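PDB 2UX8: glucose-1-phosphate uridylyltransferase from Sphingomonas elodea, which probably catalyses the transfer of a uridylyl group from UTP to alpha-D-glucose 1-phosphate, giving UDP-glucose and diphosphate. Local coordinates for residues A17-A22 with Q49-E54; I64-R69 with G120-C125; Q219-R224 with Q244-D249. One frame throughout, in Å; residues are numbered along the deposited sequence.

Contact 1 of 3, residues A17-A22 with Q49-E54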
ATOM      1  N   ALA C  17      -9.016  10.033  22.147  1.00 36.49           N
ATOM      2  CA  ALA C  17      -8.261  11.111  21.531  1.00 34.95           C
ATOM      3  C   ALA C  17      -8.362  11.009  20.011  1.00 34.53           C
ATOM      4  O   ALA C  17      -8.339   9.911  19.440  1.00 33.83           O
ATOM      5  CB  ALA C  17      -6.810  11.039  21.961  1.00 21.63           C
ATOM      6  N   VAL C  18      -8.479  12.161  19.359  1.00 29.36           N
ATOM      7  CA  VAL C  18      -8.582  12.211  17.908  1.00 28.67           C
ATOM      8  C   VAL C  18      -7.334  12.846  17.332  1.00 28.51           C
ATOM      9  O   VAL C  18      -6.925  13.919  17.763  1.00 28.62           O
ATOM     10  CB  VAL C  18      -9.805  13.024  17.468  1.00 39.86           C
ATOM     11  CG1 VAL C  18      -9.820  13.176  15.955  1.00 39.97           C
ATOM     12  CG2 VAL C  18     -11.061  12.335  17.941  1.00 38.64           C
ATOM     13  N   PHE C  19      -6.728  12.178  16.353  1.00 34.80           N
ATOM     14  CA  PHE C  19      -5.503  12.681  15.732  1.00 34.80           C
ATOM     15  C   PHE C  19      -5.701  13.011  14.268  1.00 35.67           C
ATOM     16  O   PHE C  19      -5.829  12.113  13.446  1.00 36.22           O
ATOM     17  CB  PHE C  19      -4.384  11.647  15.831  1.00 30.32           C
ATOM     18  CG  PHE C  19      -4.091  11.182  17.229  1.00 29.10           C
ATOM     19  CD1 PHE C  19      -4.975  10.350  17.908  1.00 30.86           C
ATOM     20  CD2 PHE C  19      -2.915  11.555  17.858  1.00 28.52           C
ATOM     21  CE1 PHE C  19      -4.681   9.895  19.191  1.00 30.82           C
ATOM     22  CE2 PHE C  19      -2.612  11.106  19.142  1.00 28.31           C
ATOM     23  CZ  PHE C  19      -3.492  10.274  19.809  1.00 29.16           C
ATOM     24  N   PRO C  20      -5.739  14.305  13.921  1.00 35.33           N
ATOM     25  CA  PRO C  20      -5.925  14.688  12.512  1.00 35.46           C
ATOM     26  C   PRO C  20      -4.614  14.413  11.786  1.00 35.55           C
ATOM     27  O   PRO C  20      -3.646  15.129  11.979  1.00 35.19           O
ATOM     28  CB  PRO C  20      -6.226  16.194  12.586  1.00 31.33           C
ATOM     29  CG  PRO C  20      -6.744  16.393  13.995  1.00 31.42           C
ATOM     30  CD  PRO C  20      -5.833  15.481  14.803  1.00 30.84           C
ATOM     31  N   VAL C  21      -4.577  13.371  10.966  1.00 39.75           N
ATOM     32  CA  VAL C  21      -3.359  13.022  10.242  1.00 41.01           C
ATOM     33  C   VAL C  21      -3.596  12.873   8.741  1.00 43.36           C
ATOM     34  O   VAL C  21      -3.089  11.947   8.125  1.00 43.95           O
ATOM     35  CB  VAL C  21      -2.763  11.681  10.765  1.00 23.16           C
ATOM     36  CG1 VAL C  21      -2.227  11.853  12.178  1.00 21.58           C
ATOM     37  CG2 VAL C  21      -3.825  10.586  10.727  1.00 20.49           C
ATOM     38  N   ALA C  22      -4.356  13.778   8.143  1.00 39.28           N
ATOM     39  CA  ALA C  22      -4.635  13.664   6.722  1.00 41.04           C
ATOM     40  C   ALA C  22      -4.114  14.827   5.891  1.00 42.78           C
ATOM     41  O   ALA C  22      -4.588  15.065   4.786  1.00 43.35           O
ATOM     42  CB  ALA C  22      -6.125  13.503   6.512  1.00 33.70           C
ATOM     43  N   GLN C  49       4.108   9.250  16.934  1.00 29.17           N
ATOM     44  CA  GLN C  49       4.522   8.395  18.035  1.00 29.14           C
ATOM     45  C   GLN C  49       4.552   9.247  19.305  1.00 28.64           C
ATOM     46  O   GLN C  49       3.941   8.879  20.314  1.00 28.29           O
ATOM     47  CB  GLN C  49       5.893   7.785  17.762  1.00 45.59           C
ATOM     48  CG  GLN C  49       6.322   6.783  18.807  1.00 48.27           C
ATOM     49  CD  GLN C  49       5.339   5.655  18.952  1.00 54.38           C
ATOM     50  OE1 GLN C  49       5.206   4.823  18.060  1.00 58.52           O
ATOM     51  NE2 GLN C  49       4.632   5.619  20.079  1.00 56.35           N
ATOM     52  N   TYR C  50       5.225  10.396  19.248  1.00 37.83           N
ATOM     53  CA  TYR C  50       5.289  11.277  20.410  1.00 37.85           C
ATOM     54  C   TYR C  50       3.896  11.640  20.882  1.00 38.22           C
ATOM     55  O   TYR C  50       3.601  11.612  22.081  1.00 38.61           O
ATOM     56  CB  TYR C  50       6.035  12.563  20.091  1.00 22.94           C
ATOM     57  CG  TYR C  50       7.527  12.392  20.039  1.00 22.45           C
ATOM     58  CD1 TYR C  50       8.179  12.208  18.820  1.00 20.93           C
ATOM     59  CD2 TYR C  50       8.294  12.389  21.212  1.00 21.69           C
ATOM     60  CE1 TYR C  50       9.552  12.024  18.760  1.00 20.47           C
ATOM     61  CE2 TYR C  50       9.674  12.206  21.160  1.00 20.68           C
ATOM     62  CZ  TYR C  50      10.293  12.023  19.922  1.00 21.58           C
ATOM     63  OH  TYR C  50      11.650  11.835  19.819  1.00 22.39           O
ATOM     64  N   ALA C  51       3.044  11.975  19.923  1.00 28.40           N
ATOM     65  CA  ALA C  51       1.681  12.364  20.204  1.00 28.11           C
ATOM     66  C   ALA C  51       0.854  11.279  20.892  1.00 28.14           C
ATOM     67  O   ALA C  51       0.103  11.577  21.832  1.00 28.09           O
ATOM     68  CB  ALA C  51       1.009  12.802  18.921  1.00 15.21           C
ATOM     69  N   VAL C  52       0.971  10.029  20.443  1.00 22.50           N
ATOM     70  CA  VAL C  52       0.188   8.979  21.082  1.00 23.01           C
ATOM     71  C   VAL C  52       0.796   8.607  22.437  1.00 24.05           C
ATOM     72  O   VAL C  52       0.085   8.200  23.342  1.00 24.71           O
ATOM     73  CB  VAL C  52       0.038   7.715  20.185  1.00 24.94           C
ATOM     74  CG1 VAL C  52      -0.482   8.114  18.834  1.00 23.83           C
ATOM     75  CG2 VAL C  52       1.342   7.004  20.036  1.00 26.30           C
ATOM     76  N   ASP C  53       2.107   8.757  22.577  1.00 33.54           N
ATOM     77  CA  ASP C  53       2.751   8.457  23.844  1.00 34.65           C
ATOM     78  C   ASP C  53       2.172   9.409  24.860  1.00 35.57           C
ATOM     79  O   ASP C  53       1.816   9.032  25.973  1.00 36.20           O
ATOM     80  CB  ASP C  53       4.243   8.698  23.756  1.00 31.64           C
ATOM     81  CG  ASP C  53       4.943   7.674  22.912  1.00 32.55           C
ATOM     82  OD1 ASP C  53       4.423   6.539  22.769  1.00 31.30           O
ATOM     83  OD2 ASP C  53       6.028   8.011  22.408  1.00 34.85           O
ATOM     84  N   GLU C  54       2.089  10.659  24.438  1.00 34.65           N
ATOM     85  CA  GLU C  54       1.554  11.724  25.242  1.00 34.85           C
ATOM     86  C   GLU C  54       0.148  11.345  25.705  1.00 34.95           C
ATOM     87  O   GLU C  54      -0.180  11.445  26.892  1.00 36.21           O
ATOM     88  CB  GLU C  54       1.540  12.998  24.397  1.00 35.08           C
ATOM     89  CG  GLU C  54       1.336  14.270  25.169  1.00 36.31           C
ATOM     90  CD  GLU C  54       1.448  15.482  24.291  1.00 36.64           C
ATOM     91  OE1 GLU C  54       2.434  15.566  23.541  1.00 37.30           O
ATOM     92  OE2 GLU C  54       0.559  16.350  24.350  1.00 39.99           O
TER

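Contact 2 of 3, residues I64-R69 with G120-C125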
ATOM      1  N   ILE C  64      -8.049   7.526  17.834  1.00 32.13           N
ATOM      2  CA  ILE C  64      -8.783   7.431  16.589  1.00 31.29           C
ATOM      3  C   ILE C  64      -8.132   8.379  15.597  1.00 30.31           C
ATOM      4  O   ILE C  64      -8.129   9.593  15.765  1.00 30.36           O
ATOM      5  CB  ILE C  64     -10.328   7.660  16.785  1.00 49.04           C
ATOM      6  CG1 ILE C  64     -10.815   8.835  15.959  1.00 50.47           C
ATOM      7  CG2 ILE C  64     -10.675   7.815  18.254  1.00 49.49           C
ATOM      8  CD1 ILE C  64     -11.415   8.418  14.647  1.00 52.87           C
ATOM      9  N   PHE C  65      -7.505   7.775  14.590  1.00 35.37           N
ATOM     10  CA  PHE C  65      -6.799   8.491  13.526  1.00 34.82           C
ATOM     11  C   PHE C  65      -7.726   8.798  12.366  1.00 34.93           C
ATOM     12  O   PHE C  65      -8.376   7.898  11.842  1.00 34.39           O
ATOM     13  CB  PHE C  65      -5.651   7.645  12.941  1.00 30.46           C
ATOM     14  CG  PHE C  65      -4.458   7.485  13.839  1.00 30.89           C
ATOM     15  CD1 PHE C  65      -4.527   7.758  15.201  1.00 30.38           C
ATOM     16  CD2 PHE C  65      -3.260   7.003  13.319  1.00 30.52           C
ATOM     17  CE1 PHE C  65      -3.423   7.546  16.025  1.00 25.71           C
ATOM     18  CE2 PHE C  65      -2.151   6.788  14.150  1.00 27.57           C
ATOM     19  CZ  PHE C  65      -2.241   7.062  15.499  1.00 26.32           C
ATOM     20  N   VAL C  66      -7.794  10.060  11.964  1.00 26.69           N
ATOM     21  CA  VAL C  66      -8.596  10.415  10.802  1.00 27.68           C
ATOM     22  C   VAL C  66      -7.535  10.704   9.732  1.00 28.92           C
ATOM     23  O   VAL C  66      -6.885  11.750   9.744  1.00 29.20           O
ATOM     24  CB  VAL C  66      -9.553  11.617  11.106  1.00 25.65           C
ATOM     25  CG1 VAL C  66      -9.175  12.253  12.384  1.00 26.40           C
ATOM     26  CG2 VAL C  66      -9.559  12.614   9.969  1.00 24.30           C
ATOM     27  N   THR C  67      -7.348   9.724   8.843  1.00 34.77           N
ATOM     28  CA  THR C  67      -6.332   9.767   7.789  1.00 36.52           C
ATOM     29  C   THR C  67      -6.699  10.199   6.389  1.00 37.21           C
ATOM     30  O   THR C  67      -7.852  10.471   6.057  1.00 36.80           O
ATOM     31  CB  THR C  67      -5.664   8.405   7.606  1.00 46.51           C
ATOM     32  OG1 THR C  67      -6.627   7.377   7.849  1.00 49.54           O
ATOM     33  CG2 THR C  67      -4.484   8.248   8.526  1.00 48.04           C
ATOM     34  N   GLY C  68      -5.658  10.224   5.566  1.00 48.61           N
ATOM     35  CA  GLY C  68      -5.783  10.594   4.176  1.00 49.14           C
ATOM     36  C   GLY C  68      -5.475   9.418   3.273  1.00 50.36           C
ATOM     37  O   GLY C  68      -5.455   8.256   3.702  1.00 49.88           O
ATOM     38  N   ARG C  69      -5.187   9.734   2.018  1.00 56.33           N
ATOM     39  CA  ARG C  69      -4.934   8.720   1.030  1.00 57.11           C
ATOM     40  C   ARG C  69      -3.596   8.002   1.017  1.00 57.99           C
ATOM     41  O   ARG C  69      -3.584   6.798   1.097  1.00 59.31           O
ATOM     42  CB  ARG C  69      -5.258   9.278  -0.341  1.00 47.61           C
ATOM     43  CG  ARG C  69      -5.947   8.247  -1.180  1.00 47.80           C
ATOM     44  CD  ARG C  69      -6.958   8.870  -2.096  1.00 47.46           C
ATOM     45  NE  ARG C  69      -8.007   9.547  -1.351  1.00 44.13           N
ATOM     46  CZ  ARG C  69      -8.242  10.844  -1.447  1.00 43.82           C
ATOM     47  NH1 ARG C  69      -7.494  11.564  -2.246  1.00 43.67           N
ATOM     48  NH2 ARG C  69      -9.225  11.418  -0.777  1.00 40.27           N
ATOM     49  N   GLY C 120     -11.899  21.189  11.474  1.00 42.69           N
ATOM     50  CA  GLY C 120     -13.236  20.927  11.963  1.00 42.01           C
ATOM     51  C   GLY C 120     -13.826  19.702  11.302  1.00 41.64           C
ATOM     52  O   GLY C 120     -14.348  18.808  11.972  1.00 42.95           O
ATOM     53  N   HIS C 121     -13.739  19.660   9.978  1.00 36.33           N
ATOM     54  CA  HIS C 121     -14.273  18.542   9.223  1.00 35.40           C
ATOM     55  C   HIS C 121     -13.623  17.248   9.679  1.00 34.28           C
ATOM     56  O   HIS C 121     -14.292  16.224   9.815  1.00 34.69           O
ATOM     57  CB  HIS C 121     -14.016  18.745   7.730  1.00 45.87           C
ATOM     58  CG  HIS C 121     -14.361  17.556   6.889  1.00 47.50           C
ATOM     59  ND1 HIS C 121     -15.660  17.192   6.608  1.00 48.67           N
ATOM     60  CD2 HIS C 121     -13.574  16.638   6.284  1.00 48.48           C
ATOM     61  CE1 HIS C 121     -15.659  16.102   5.863  1.00 48.74           C
ATOM     62  NE2 HIS C 121     -14.405  15.745   5.652  1.00 49.84           N
ATOM     63  N   ALA C 122     -12.318  17.305   9.911  1.00 39.01           N
ATOM     64  CA  ALA C 122     -11.550  16.145  10.345  1.00 37.89           C
ATOM     65  C   ALA C 122     -12.082  15.604  11.670  1.00 37.16           C
ATOM     66  O   ALA C 122     -12.373  14.416  11.813  1.00 37.45           O
ATOM     67  CB  ALA C 122     -10.086  16.531  10.483  1.00 22.45           C
ATOM     68  N   VAL C 123     -12.207  16.483  12.650  1.00 33.32           N
ATOM     69  CA  VAL C 123     -12.723  16.075  13.939  1.00 32.38           C
ATOM     70  C   VAL C 123     -14.126  15.501  13.758  1.00 32.39           C
ATOM     71  O   VAL C 123     -14.476  14.483  14.352  1.00 31.51           O
ATOM     72  CB  VAL C 123     -12.755  17.276  14.924  1.00 25.71           C
ATOM     73  CG1 VAL C 123     -13.527  16.924  16.170  1.00 23.72           C
ATOM     74  CG2 VAL C 123     -11.337  17.665  15.295  1.00 23.68           C
ATOM     75  N   TRP C 124     -14.923  16.165  12.931  1.00 26.13           N
ATOM     76  CA  TRP C 124     -16.282  15.729  12.661  1.00 26.60           C
ATOM     77  C   TRP C 124     -16.319  14.277  12.176  1.00 26.82           C
ATOM     78  O   TRP C 124     -17.283  13.550  12.433  1.00 26.73           O
ATOM     79  CB  TRP C 124     -16.902  16.635  11.607  1.00 34.21           C
ATOM     80  CG  TRP C 124     -18.236  16.163  11.096  1.00 36.07           C
ATOM     81  CD1 TRP C 124     -19.443  16.244  11.729  1.00 36.36           C
ATOM     82  CD2 TRP C 124     -18.482  15.488   9.860  1.00 36.76           C
ATOM     83  NE1 TRP C 124     -20.423  15.683  10.963  1.00 36.94           N
ATOM     84  CE2 TRP C 124     -19.871  15.232   9.795  1.00 36.64           C
ATOM     85  CE3 TRP C 124     -17.683  15.122   8.767  1.00 36.74           C
ATOM     86  CZ2 TRP C 124     -20.452  14.563   8.718  1.00 35.54           C
ATOM     87  CZ3 TRP C 124     -18.275  14.463   7.703  1.00 36.17           C
ATOM     88  CH2 TRP C 124     -19.641  14.223   7.675  1.00 35.38           C
ATOM     89  N   CYS C 125     -15.268  13.860  11.477  1.00 33.81           N
ATOM     90  CA  CYS C 125     -15.188  12.505  10.955  1.00 33.60           C
ATOM     91  C   CYS C 125     -15.235  11.435  12.044  1.00 34.40           C
ATOM     92  O   CYS C 125     -15.653  10.311  11.791  1.00 34.39           O
ATOM     93  CB  CYS C 125     -13.909  12.337  10.132  1.00 33.96           C
ATOM     94  SG  CYS C 125     -13.872  13.187   8.515  1.00 30.03           S
TER

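Contact 3 of 3, residues Q219-R224 with Q244-D249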
ATOM      1  N   GLN C 219     -15.871  18.736  25.069  1.00 39.31           N
ATOM      2  CA  GLN C 219     -17.076  18.047  25.505  1.00 40.40           C
ATOM      3  C   GLN C 219     -17.875  17.655  24.278  1.00 41.48           C
ATOM      4  O   GLN C 219     -17.844  18.344  23.254  1.00 41.01           O
ATOM      5  CB  GLN C 219     -17.906  18.948  26.425  1.00 33.31           C
ATOM      6  CG  GLN C 219     -17.204  19.249  27.735  1.00 31.98           C
ATOM      7  CD  GLN C 219     -16.908  17.989  28.519  1.00 28.66           C
ATOM      8  OE1 GLN C 219     -15.821  17.818  29.061  1.00 30.08           O
ATOM      9  NE2 GLN C 219     -17.879  17.100  28.585  1.00 28.89           N
ATOM     10  N   PRO C 220     -18.604  16.541  24.370  1.00 37.46           N
ATOM     11  CA  PRO C 220     -19.422  16.024  23.271  1.00 39.14           C
ATOM     12  C   PRO C 220     -20.351  17.031  22.596  1.00 40.55           C
ATOM     13  O   PRO C 220     -20.725  16.844  21.436  1.00 40.52           O
ATOM     14  CB  PRO C 220     -20.166  14.848  23.913  1.00 45.33           C
ATOM     15  CG  PRO C 220     -20.208  15.214  25.370  1.00 44.76           C
ATOM     16  CD  PRO C 220     -18.822  15.754  25.595  1.00 44.14           C
ATOM     17  N   GLU C 221     -20.712  18.103  23.299  1.00 53.34           N
ATOM     18  CA  GLU C 221     -21.599  19.097  22.705  1.00 54.33           C
ATOM     19  C   GLU C 221     -20.914  19.758  21.516  1.00 54.70           C
ATOM     20  O   GLU C 221     -21.576  20.267  20.610  1.00 55.41           O
ATOM     21  CB  GLU C 221     -22.009  20.169  23.722  1.00 58.76           C
ATOM     22  CG  GLU C 221     -21.582  19.931  25.171  1.00 61.17           C
ATOM     23  CD  GLU C 221     -22.184  18.673  25.803  1.00 64.54           C
ATOM     24  OE1 GLU C 221     -23.322  18.295  25.436  1.00 67.40           O
ATOM     25  OE2 GLU C 221     -21.523  18.077  26.688  1.00 63.51           O
ATOM     26  N   VAL C 222     -19.585  19.743  21.510  1.00 51.84           N
ATOM     27  CA  VAL C 222     -18.845  20.350  20.408  1.00 52.04           C
ATOM     28  C   VAL C 222     -19.011  19.537  19.130  1.00 52.19           C
ATOM     29  O   VAL C 222     -19.057  20.101  18.036  1.00 52.29           O
ATOM     30  CB  VAL C 222     -17.347  20.482  20.730  1.00 49.14           C
ATOM     31  CG1 VAL C 222     -16.650  21.246  19.605  1.00 48.26           C
ATOM     32  CG2 VAL C 222     -17.163  21.195  22.069  1.00 48.88           C
ATOM     33  N   MET C 223     -19.090  18.215  19.271  1.00 51.81           N
ATOM     34  CA  MET C 223     -19.292  17.340  18.117  1.00 52.18           C
ATOM     35  C   MET C 223     -20.656  17.669  17.527  1.00 52.71           C
ATOM     36  O   MET C 223     -20.789  17.897  16.325  1.00 52.72           O
ATOM     37  CB  MET C 223     -19.269  15.867  18.538  1.00 44.69           C
ATOM     38  CG  MET C 223     -17.911  15.209  18.458  1.00 43.45           C
ATOM     39  SD  MET C 223     -17.370  14.921  16.767  1.00 38.29           S
ATOM     40  CE  MET C 223     -16.670  16.399  16.385  1.00 39.96           C
ATOM     41  N   ARG C 224     -21.661  17.688  18.395  1.00 44.57           N
ATOM     42  CA  ARG C 224     -23.031  17.999  18.014  1.00 45.62           C
ATOM     43  C   ARG C 224     -23.099  19.281  17.208  1.00 45.92           C
ATOM     44  O   ARG C 224     -23.777  19.345  16.183  1.00 46.33           O
ATOM     45  CB  ARG C 224     -23.898  18.144  19.267  1.00 63.40           C
ATOM     46  CG  ARG C 224     -24.313  16.828  19.909  1.00 65.63           C
ATOM     47  CD  ARG C 224     -23.176  15.832  19.865  1.00 70.59           C
ATOM     48  NE  ARG C 224     -23.549  14.503  20.337  1.00 73.49           N
ATOM     49  CZ  ARG C 224     -22.843  13.406  20.077  1.00 74.41           C
ATOM     50  NH1 ARG C 224     -21.738  13.489  19.344  1.00 72.73           N
ATOM     51  NH2 ARG C 224     -23.235  12.232  20.552  1.00 74.31           N
ATOM     52  N   GLN C 244     -16.507  28.340  20.286  1.00 71.17           N
ATOM     53  CA  GLN C 244     -17.064  29.661  20.542  1.00 72.56           C
ATOM     54  C   GLN C 244     -18.445  29.524  21.163  1.00 73.25           C
ATOM     55  O   GLN C 244     -18.711  29.998  22.269  1.00 73.26           O
ATOM     56  CB  GLN C 244     -17.207  30.369  19.198  1.00 87.67           C
ATOM     57  CG  GLN C 244     -16.279  31.520  18.967  1.00 88.48           C
ATOM     58  CD  GLN C 244     -16.691  32.715  19.768  1.00 90.34           C
ATOM     59  OE1 GLN C 244     -17.876  32.930  19.988  1.00 91.54           O
ATOM     60  NE2 GLN C 244     -15.723  33.514  20.200  1.00 90.96           N
ATOM     61  N   ARG C 245     -19.323  28.862  20.420  1.00 58.00           N
ATOM     62  CA  ARG C 245     -20.699  28.668  20.841  1.00 58.92           C
ATOM     63  C   ARG C 245     -20.841  28.005  22.181  1.00 59.27           C
ATOM     64  O   ARG C 245     -21.950  27.749  22.635  1.00 59.17           O
ATOM     65  CB  ARG C 245     -21.473  27.868  19.793  1.00 80.28           C
ATOM     66  CG  ARG C 245     -22.139  28.727  18.745  1.00 80.98           C
ATOM     67  CD  ARG C 245     -23.583  28.339  18.605  1.00 82.96           C
ATOM     68  NE  ARG C 245     -23.799  27.571  17.392  1.00 84.21           N
ATOM     69  CZ  ARG C 245     -24.488  26.441  17.345  1.00 84.55           C
ATOM     70  NH1 ARG C 245     -25.021  25.949  18.453  1.00 83.90           N
ATOM     71  NH2 ARG C 245     -24.649  25.812  16.189  1.00 83.95           N
ATOM     72  N   MET C 246     -19.716  27.717  22.818  1.00 79.98           N
ATOM     73  CA  MET C 246     -19.777  27.085  24.116  1.00 81.45           C
ATOM     74  C   MET C 246     -18.982  27.788  25.178  1.00 81.17           C
ATOM     75  O   MET C 246     -18.374  27.160  26.040  1.00 81.91           O
ATOM     76  CB  MET C 246     -19.378  25.621  24.021  1.00108.08           C
ATOM     77  CG  MET C 246     -20.393  24.802  23.258  1.00109.74           C
ATOM     78  SD  MET C 246     -20.352  23.054  23.616  1.00110.92           S
ATOM     79  CE  MET C 246     -18.926  22.937  24.604  1.00109.23           C
ATOM     80  N   ILE C 247     -18.994  29.110  25.106  1.00 80.88           N
ATOM     81  CA  ILE C 247     -18.314  29.915  26.103  1.00 80.52           C
ATOM     82  C   ILE C 247     -19.266  30.178  27.271  1.00 80.12           C
ATOM     83  O   ILE C 247     -18.897  30.052  28.435  1.00 79.74           O
ATOM     84  CB  ILE C 247     -17.898  31.284  25.533  1.00102.80           C
ATOM     85  CG1 ILE C 247     -17.001  31.106  24.316  1.00102.33           C
ATOM     86  CG2 ILE C 247     -17.139  32.076  26.577  1.00102.72           C
ATOM     87  CD1 ILE C 247     -16.751  32.385  23.561  1.00102.10           C
ATOM     88  N   GLY C 248     -20.500  30.531  26.946  1.00 72.27           N
ATOM     89  CA  GLY C 248     -21.457  30.875  27.972  1.00 71.69           C
ATOM     90  C   GLY C 248     -22.022  29.777  28.832  1.00 70.95           C
ATOM     91  O   GLY C 248     -22.659  30.079  29.821  1.00 71.29           O
ATOM     92  N   ASP C 249     -21.840  28.512  28.504  1.00 74.77           N
ATOM     93  CA  ASP C 249     -22.440  27.562  29.408  1.00 73.60           C
ATOM     94  C   ASP C 249     -21.612  26.395  29.891  1.00 72.02           C
ATOM     95  O   ASP C 249     -22.122  25.499  30.553  1.00 72.81           O
ATOM     96  CB  ASP C 249     -23.816  27.124  28.890  1.00127.18           C
ATOM     97  CG  ASP C 249     -23.746  26.078  27.837  1.00127.18           C
ATOM     98  OD1 ASP C 249     -23.150  25.023  28.107  1.00127.94           O
ATOM     99  OD2 ASP C 249     -24.314  26.305  26.752  1.00127.18           O
TER

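Contact 1 of 3, residues A17-A22 with Q49-E54
F19 alone reaches from the strand 17-21 to the helix 49-54, and its ring meets two consecutive helix residues, A51 and V52. The apolar contacts all fall on the far end of the ring. CE2 lies 3.7 Å from CG1 of V52 and 4.0 Å from CB of A51, while CZ sits 3.8 Å from the same V52 CG1. The side chains of F19 and V52 cross at about a right angle. In V52, CG1 stands anti to the carbonyl carbon (chi1 -53°), which brings this methyl to the ring. A methyl at A51 suits a place where the backbone must come close to an aromatic group, and M63 of the next strand packs on both F19 and V52.

The order strand 16-21, helix 47-57, strand 62-67, with the two strands parallel neighbours in one sheet, makes a beta-alpha-beta crossover in the Rossmann-like core of this GT-A nucleotidyltransferase. F19 joins the first strand of that unit to its crossover helix, and its ring also meets that of F65 in the second strand.

One polar atom of the helix comes up to the rim of the ring. The carbonyl O of A51 lies in the ring plane at its edge, 3.9 Å from CE2, where the weakly positive ring hydrogens are probably a tolerable neighbour for it.

The side-chain hydrogen bond of the helix lies away from F19, between Q49 and D53. One turn apart, Q49 NE2 donates to D53 OD1 over 2.9 Å, a bent bond (137°) that meets the carboxylate from above its plane but lies nearly in the amide plane. The other carboxylate oxygen, OD2, pairs with R45, and Q49 OE1 bonds H77.

Contact 2 of 3, residues I64-R69 with G120-C125
The backbones approach closest where V66 of the strand 64-67 faces A122 of the helix 120-125, with 6.5 Å between their CA atoms. So short a separation is possible because the helix presents a small side chain there. V66 points its branched side chain toward the helix, and A122 answers with a single methyl: CG2 of V66 is 4.0 Å from CB of A122. The same CG2 approaches the carbonyl O of A122 at 3.8 Å, and CG1 is 3.9 Å from that oxygen, so both methyls of the valine lie against this one peptide group. One turn on, C125 continues the patch with its CB, 4.4 Å from V66 CG2. Its SG is anti to the carbonyl carbon (chi1 -72°), leaving CB as the side-chain atom nearest to V66.

A beta-branched residue suits V66, which sits in a strand flanked on both sides by parallel neighbours, 16-21 and 108-112, in the central sheet of the GT-A fold. Helix 119-125 packs on the face of that sheet, where V18 and V111 touch V66 from the adjacent strands. Other chains reach these segments too: W124 and C125 pack on P105 of a second subunit, and R69, beyond the end of the strand, forms salt bridges with D79 of that subunit and E83 of a third.

No hydrogen bond crosses between strand and helix. The A122 oxygen that V66 covers is nevertheless engaged, since the backbone N of C125 donates to it over 3.0 Å, and this bond probably makes its burial against two methyls less costly. The contact therefore rests on fit between small apolar groups, without polar recognition between the two segments.

Contact 3 of 3, residues Q219-R224 with Q244-D249
M246 carries this contact with a chain that leaves the backbone with CG anti to the carbonyl carbon (chi1 -68°), runs on extended through chi2 at -158°, and then bends at chi3, so that SD lies nearest E221 and CE nearest V222. In V222 the torsion of -174° sets CG2 beside the backbone N, and this is the methyl that M246 CE meets, at 3.5 Å, the two side chains crossing obliquely. SD lies 3.3 Å from CB of E221 and 3.7 Å from its CG, while the end of the glutamate leads away from the contact. E221 thus offers only its aliphatic stem to the sulfur, which suits a partly exposed acidic residue in the first turn of helix 221-228.

The methionine comes from the loop after helix 240-244, and its flexible, unbranched chain can span from that loop to the helix. N164 of strand 164-170 touches both V222 and M246, and I225 also packs on the methionine. Were M246 cut back to an alanine, a gap would probably open beside V222 CG2 and the stem of E221, which would lose the thioether that packs on them.

With no hydrogen bond or salt bridge between the segments, their contact is apolar and probably rests on dispersion and on burial of the M246 thioether.

Contacts 1 and 2 share the central sheet. Their strands are joined by probable hydrogen bonds, A17 O to I64 N at 2.9 Å and F19 N to I64 O at 3.0 Å. Contact 2 meets contact 3 through its helix, where V123 CG1 lies 3.2 Å from M223 CE, whereas contacts 1 and 3 do not touch, their nearest atoms being about 7 Å apart. The bound glucose 1-phosphate is about 9 Å from the side chain of A122, about 12 Å from that of V222 and about 13 Å from that of A51. None of these three residues is among those that line the pocket.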